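Long-range contact in aspartokinase (Arabidopsis thaliana, PDB 2CDQ), which catalyses the ATP-dependent phosphorylation of L-aspartate, the first step of the aspartate-family pathway to lysine, threonine, methionine and isoleucine: residues 189-200 against 238-246. Numbering follows the deposited sequence.
Sequences EATYPAVAKRLY and TTIGKALGL
The outer half of the K242 side chain passes over one face of the Y192 ring. CB and CG of the lysine pass the CE2 corner of the ring, each 3.8 Å from Y192 CE2, before the chain moves over the face. CG stands anti to the backbone N (chi1 178°) and the next two torsions are also extended, which carries the chain over the ring; CD then reaches CZ and CE2 and makes a CH-pi contact, 3.9 Å from the ring centroid. At CE the chain bends about chi4, bringing NZ back over the CD1–CE1 side, where it forms a cation-pi interaction, 3.8 Å from the centroid and 22° off the normal. From there NZ also makes a long salt bridge of 3.6 Å to OE2 of E189, whose side chain crosses that of the lysine at about a right angle. At the ring edge, in its plane, lie T239 O and the A243 methyl, and a water links Y192 OH to OG1 of T239, which also bonds to L235 O. P298 and E301 of helix 293-302 touch Y192 as well.

These residues join helices 191-205 and 232-244 of the amino acid kinase domain, whose local axes cross at -78° with a closest approach of 8.6 Å. Alanines lie where the helices meet: the A243 CB packs against Y192 O and CA, and A196 CB meets A243 O. Farther along, L244 enters as a knob into a hole formed by V195, A196, L199 and Y200, its CD1 4.0 Å from L199 CD1. G245, with positive phi, forms a Schellman motif after the last turn that carries this knob. I240 CG2 touches L199 CD1, and the same isoleucine side chain packs on V60 and V62 of strand 59-63, tying the helix pair to the sheet.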
ATOM      1  N   GLU A 189      -2.089 -32.146   4.756  1.00 67.77           N
ATOM      2  CA  GLU A 189      -3.441 -32.701   4.941  1.00 68.02           C
ATOM      3  C   GLU A 189      -3.513 -34.104   5.560  1.00 68.00           C
ATOM      4  O   GLU A 189      -4.516 -34.449   6.190  1.00 68.07           O
ATOM      5  CB  GLU A 189      -4.244 -32.647   3.632  1.00 68.16           C
ATOM      6  CG  GLU A 189      -5.280 -31.510   3.570  1.00 68.54           C
ATOM      7  CD  GLU A 189      -6.534 -31.787   4.410  1.00 68.81           C
ATOM      8  OE1 GLU A 189      -6.951 -32.971   4.508  1.00 68.40           O
ATOM      9  OE2 GLU A 189      -7.109 -30.814   4.967  1.00 68.37           O
ATOM     10  N   ALA A 190      -2.454 -34.896   5.387  1.00 67.99           N
ATOM     11  CA  ALA A 190      -2.389 -36.261   5.934  1.00 67.97           C
ATOM     12  C   ALA A 190      -2.318 -36.309   7.467  1.00 67.99           C
ATOM     13  O   ALA A 190      -2.464 -37.376   8.075  1.00 67.94           O
ATOM     14  CB  ALA A 190      -1.220 -37.026   5.318  1.00 67.87           C
ATOM     15  N   THR A 191      -2.105 -35.143   8.077  1.00 68.02           N
ATOM     16  CA  THR A 191      -1.972 -35.007   9.525  1.00 67.95           C
ATOM     17  C   THR A 191      -3.273 -35.339  10.261  1.00 68.05           C
ATOM     18  O   THR A 191      -3.244 -36.055  11.265  1.00 68.10           O
ATOM     19  CB  THR A 191      -1.438 -33.586   9.910  1.00 67.95           C
ATOM     20  OG1 THR A 191      -0.062 -33.466   9.523  1.00 67.64           O
ATOM     21  CG2 THR A 191      -1.551 -33.316  11.408  1.00 67.78           C
ATOM     22  N   TYR A 192      -4.403 -34.841   9.760  1.00 68.21           N
ATOM     23  CA  TYR A 192      -5.693 -35.030  10.444  1.00 68.59           C
ATOM     24  C   TYR A 192      -6.100 -36.502  10.639  1.00 68.73           C
ATOM     25  O   TYR A 192      -6.425 -36.900  11.763  1.00 68.66           O
ATOM     26  CB  TYR A 192      -6.818 -34.223   9.774  1.00 68.66           C
ATOM     27  CG  TYR A 192      -6.517 -32.748   9.668  1.00 68.94           C
ATOM     28  CD1 TYR A 192      -6.227 -32.169   8.435  1.00 69.40           C
ATOM     29  CD2 TYR A 192      -6.502 -31.933  10.801  1.00 69.23           C
ATOM     30  CE1 TYR A 192      -5.938 -30.813   8.326  1.00 69.95           C
ATOM     31  CE2 TYR A 192      -6.209 -30.574  10.706  1.00 69.67           C
ATOM     32  CZ  TYR A 192      -5.929 -30.021   9.463  1.00 70.05           C
ATOM     33  OH  TYR A 192      -5.641 -28.678   9.347  1.00 70.30           O
ATOM     34  N   PRO A 193      -6.088 -37.312   9.556  1.00 68.95           N
ATOM     35  CA  PRO A 193      -6.398 -38.740   9.728  1.00 69.04           C
ATOM     36  C   PRO A 193      -5.374 -39.505  10.583  1.00 69.07           C
ATOM     37  O   PRO A 193      -5.768 -40.382  11.365  1.00 69.08           O
ATOM     38  CB  PRO A 193      -6.409 -39.278   8.289  1.00 68.93           C
ATOM     39  CG  PRO A 193      -6.591 -38.064   7.423  1.00 68.98           C
ATOM     40  CD  PRO A 193      -5.841 -36.988   8.138  1.00 68.98           C
ATOM     41  N   ALA A 194      -4.088 -39.168  10.438  1.00 69.02           N
ATOM     42  CA  ALA A 194      -3.010 -39.845  11.169  1.00 68.99           C
ATOM     43  C   ALA A 194      -3.089 -39.605  12.671  1.00 69.08           C
ATOM     44  O   ALA A 194      -2.901 -40.529  13.466  1.00 69.14           O
ATOM     45  CB  ALA A 194      -1.650 -39.419  10.635  1.00 68.86           C
ATOM     46  N   VAL A 195      -3.374 -38.361  13.048  1.00 69.25           N
ATOM     47  CA  VAL A 195      -3.423 -37.954  14.452  1.00 69.37           C
ATOM     48  C   VAL A 195      -4.677 -38.476  15.160  1.00 69.61           C
ATOM     49  O   VAL A 195      -4.591 -38.976  16.287  1.00 69.55           O
ATOM     50  CB  VAL A 195      -3.273 -36.414  14.598  1.00 69.27           C
ATOM     51  CG1 VAL A 195      -3.747 -35.924  15.968  1.00 69.00           C
ATOM     52  CG2 VAL A 195      -1.825 -36.012  14.357  1.00 68.90           C
ATOM     53  N   ALA A 196      -5.827 -38.368  14.494  1.00 69.95           N
ATOM     54  CA  ALA A 196      -7.087 -38.884  15.034  1.00 70.36           C
ATOM     55  C   ALA A 196      -6.995 -40.384  15.322  1.00 70.71           C
ATOM     56  O   ALA A 196      -7.468 -40.854  16.361  1.00 70.53           O
ATOM     57  CB  ALA A 196      -8.236 -38.591  14.083  1.00 70.21           C
ATOM     58  N   LYS A 197      -6.357 -41.112  14.405  1.00 71.30           N
ATOM     59  CA  LYS A 197      -6.181 -42.563  14.509  1.00 71.94           C
ATOM     60  C   LYS A 197      -5.258 -42.952  15.663  1.00 72.41           C
ATOM     61  O   LYS A 197      -5.552 -43.888  16.413  1.00 72.45           O
ATOM     62  CB  LYS A 197      -5.643 -43.121  13.187  1.00 71.88           C
ATOM     63  CG  LYS A 197      -6.010 -44.570  12.893  1.00 71.79           C
ATOM     64  CD  LYS A 197      -4.883 -45.529  13.253  1.00 71.57           C
ATOM     65  CE  LYS A 197      -4.828 -46.706  12.287  1.00 71.48           C
ATOM     66  NZ  LYS A 197      -6.124 -47.435  12.195  1.00 71.59           N
ATOM     67  N   ARG A 198      -4.148 -42.226  15.800  1.00 73.03           N
ATOM     68  CA  ARG A 198      -3.156 -42.508  16.838  1.00 73.55           C
ATOM     69  C   ARG A 198      -3.676 -42.141  18.228  1.00 74.16           C
ATOM     70  O   ARG A 198      -3.468 -42.884  19.192  1.00 74.11           O
ATOM     71  CB  ARG A 198      -1.849 -41.764  16.547  1.00 73.35           C
ATOM     72  CG  ARG A 198      -0.582 -42.600  16.724  1.00 72.52           C
ATOM     73  CD  ARG A 198      -0.225 -42.834  18.186  1.00 70.56           C
ATOM     74  NE  ARG A 198       1.183 -43.194  18.322  1.00 69.55           N
ATOM     75  CZ  ARG A 198       1.823 -43.322  19.480  1.00 69.38           C
ATOM     76  NH1 ARG A 198       1.183 -43.125  20.626  1.00 69.65           N
ATOM     77  NH2 ARG A 198       3.112 -43.646  19.493  1.00 68.87           N
ATOM     78  N   LEU A 199      -4.354 -40.999  18.323  1.00 74.98           N
ATOM     79  CA  LEU A 199      -4.894 -40.530  19.599  1.00 75.78           C
ATOM     80  C   LEU A 199      -6.117 -41.319  20.053  1.00 76.45           C
ATOM     81  O   LEU A 199      -6.379 -41.409  21.250  1.00 76.56           O
ATOM     82  CB  LEU A 199      -5.195 -39.023  19.567  1.00 75.66           C
ATOM     83  CG  LEU A 199      -4.021 -38.039  19.698  1.00 75.20           C
ATOM     84  CD1 LEU A 199      -4.511 -36.600  19.613  1.00 74.66           C
ATOM     85  CD2 LEU A 199      -3.238 -38.253  20.990  1.00 74.58           C
ATOM     86  N   TYR A 200      -6.860 -41.892  19.106  1.00 77.43           N
ATOM     87  CA  TYR A 200      -8.018 -42.723  19.459  1.00 78.44           C
ATOM     88  C   TYR A 200      -7.691 -44.169  19.829  1.00 78.51           C
ATOM     89  O   TYR A 200      -8.290 -44.718  20.756  1.00 78.43           O
ATOM     90  CB  TYR A 200      -9.124 -42.649  18.399  1.00 78.76           C
ATOM     91  CG  TYR A 200     -10.311 -41.842  18.878  1.00 80.60           C
ATOM     92  CD1 TYR A 200     -11.600 -42.394  18.890  1.00 81.92           C
ATOM     93  CD2 TYR A 200     -10.139 -40.531  19.367  1.00 81.73           C
ATOM     94  CE1 TYR A 200     -12.698 -41.653  19.351  1.00 83.05           C
ATOM     95  CE2 TYR A 200     -11.223 -39.784  19.833  1.00 82.69           C
ATOM     96  CZ  TYR A 200     -12.497 -40.349  19.822  1.00 83.65           C
ATOM     97  OH  TYR A 200     -13.564 -39.609  20.281  1.00 84.37           O
ATOM     98  N   THR A 238      -5.462 -26.149  17.530  1.00 55.72           N
ATOM     99  CA  THR A 238      -6.543 -26.101  16.536  1.00 55.87           C
ATOM    100  C   THR A 238      -6.501 -27.288  15.573  1.00 56.33           C
ATOM    101  O   THR A 238      -7.545 -27.815  15.188  1.00 56.35           O
ATOM    102  CB  THR A 238      -6.524 -24.802  15.724  1.00 55.56           C
ATOM    103  OG1 THR A 238      -5.239 -24.645  15.116  1.00 55.25           O
ATOM    104  CG2 THR A 238      -6.819 -23.605  16.613  1.00 55.25           C
ATOM    105  N   THR A 239      -5.291 -27.697  15.190  1.00 56.74           N
ATOM    106  CA  THR A 239      -5.093 -28.885  14.367  1.00 57.15           C
ATOM    107  C   THR A 239      -5.732 -30.104  15.034  1.00 57.46           C
ATOM    108  O   THR A 239      -6.604 -30.746  14.450  1.00 57.60           O
ATOM    109  CB  THR A 239      -3.596 -29.127  14.087  1.00 57.18           C
ATOM    110  OG1 THR A 239      -3.050 -27.975  13.431  1.00 57.46           O
ATOM    111  CG2 THR A 239      -3.385 -30.355  13.206  1.00 57.17           C
ATOM    112  N   ILE A 240      -5.314 -30.399  16.265  1.00 57.95           N
ATOM    113  CA  ILE A 240      -5.911 -31.477  17.061  1.00 58.34           C
ATOM    114  C   ILE A 240      -7.439 -31.347  17.136  1.00 59.02           C
ATOM    115  O   ILE A 240      -8.161 -32.344  17.023  1.00 59.26           O
ATOM    116  CB  ILE A 240      -5.289 -31.545  18.476  1.00 58.07           C
ATOM    117  CG1 ILE A 240      -3.835 -32.009  18.384  1.00 57.59           C
ATOM    118  CG2 ILE A 240      -6.076 -32.486  19.378  1.00 57.83           C
ATOM    119  CD1 ILE A 240      -3.019 -31.674  19.608  1.00 58.06           C
ATOM    120  N   GLY A 241      -7.920 -30.118  17.301  1.00 59.71           N
ATOM    121  CA  GLY A 241      -9.354 -29.827  17.310  1.00 60.64           C
ATOM    122  C   GLY A 241     -10.072 -30.330  16.070  1.00 61.28           C
ATOM    123  O   GLY A 241     -11.047 -31.082  16.183  1.00 61.46           O
ATOM    124  N   LYS A 242      -9.585 -29.920  14.894  1.00 61.73           N
ATOM    125  CA  LYS A 242     -10.146 -30.344  13.603  1.00 62.31           C
ATOM    126  C   LYS A 242     -10.036 -31.857  13.400  1.00 62.80           C
ATOM    127  O   LYS A 242     -10.979 -32.499  12.931  1.00 62.79           O
ATOM    128  CB  LYS A 242      -9.475 -29.595  12.440  1.00 62.17           C
ATOM    129  CG  LYS A 242      -9.972 -30.001  11.046  1.00 62.49           C
ATOM    130  CD  LYS A 242      -9.415 -29.093   9.947  1.00 62.87           C
ATOM    131  CE  LYS A 242     -10.095 -29.336   8.592  1.00 63.00           C
ATOM    132  NZ  LYS A 242      -9.389 -30.342   7.742  1.00 62.79           N
ATOM    133  N   ALA A 243      -8.886 -32.415  13.771  1.00 63.45           N
ATOM    134  CA  ALA A 243      -8.617 -33.839  13.600  1.00 64.14           C
ATOM    135  C   ALA A 243      -9.559 -34.715  14.424  1.00 64.60           C
ATOM    136  O   ALA A 243      -9.911 -35.823  14.007  1.00 64.82           O
ATOM    137  CB  ALA A 243      -7.164 -34.149  13.941  1.00 64.10           C
ATOM    138  N   LEU A 244      -9.972 -34.209  15.584  1.00 65.03           N
ATOM    139  CA  LEU A 244     -10.831 -34.965  16.496  1.00 65.34           C
ATOM    140  C   LEU A 244     -12.272 -34.439  16.539  1.00 65.44           C
ATOM    141  O   LEU A 244     -13.095 -34.942  17.309  1.00 65.37           O
ATOM    142  CB  LEU A 244     -10.217 -34.996  17.906  1.00 65.43           C
ATOM    143  CG  LEU A 244      -9.111 -36.015  18.208  1.00 65.53           C
ATOM    144  CD1 LEU A 244      -7.804 -35.683  17.489  1.00 65.93           C
ATOM    145  CD2 LEU A 244      -8.877 -36.122  19.712  1.00 65.49           C
ATOM    146  N   GLY A 245     -12.563 -33.431  15.715  1.00 65.59           N
ATOM    147  CA  GLY A 245     -13.901 -32.841  15.615  1.00 65.99           C
ATOM    148  C   GLY A 245     -14.523 -32.435  16.942  1.00 66.36           C
ATOM    149  O   GLY A 245     -15.707 -32.686  17.183  1.00 66.35           O
ATOM    150  N   LEU A 246     -13.727 -31.798  17.798  1.00 66.57           N
ATOM    151  CA  LEU A 246     -14.165 -31.442  19.149  1.00 66.80           C
ATOM    152  C   LEU A 246     -15.129 -30.249  19.161  1.00 66.96           C
ATOM    153  O   LEU A 246     -15.292 -29.564  18.146  1.00 66.98           O
ATOM    154  CB  LEU A 246     -12.950 -31.183  20.040  1.00 66.86           C
ATOM    155  CG  LEU A 246     -11.881 -32.283  20.035  1.00 67.27           C
ATOM    156  CD1 LEU A 246     -10.618 -31.828  20.737  1.00 67.93           C
ATOM    157  CD2 LEU A 246     -12.404 -33.557  20.669  1.00 67.45           C
TER
HETATM  158  O   HOH W   1      -3.301 -27.493  10.521  1.00 58.95           O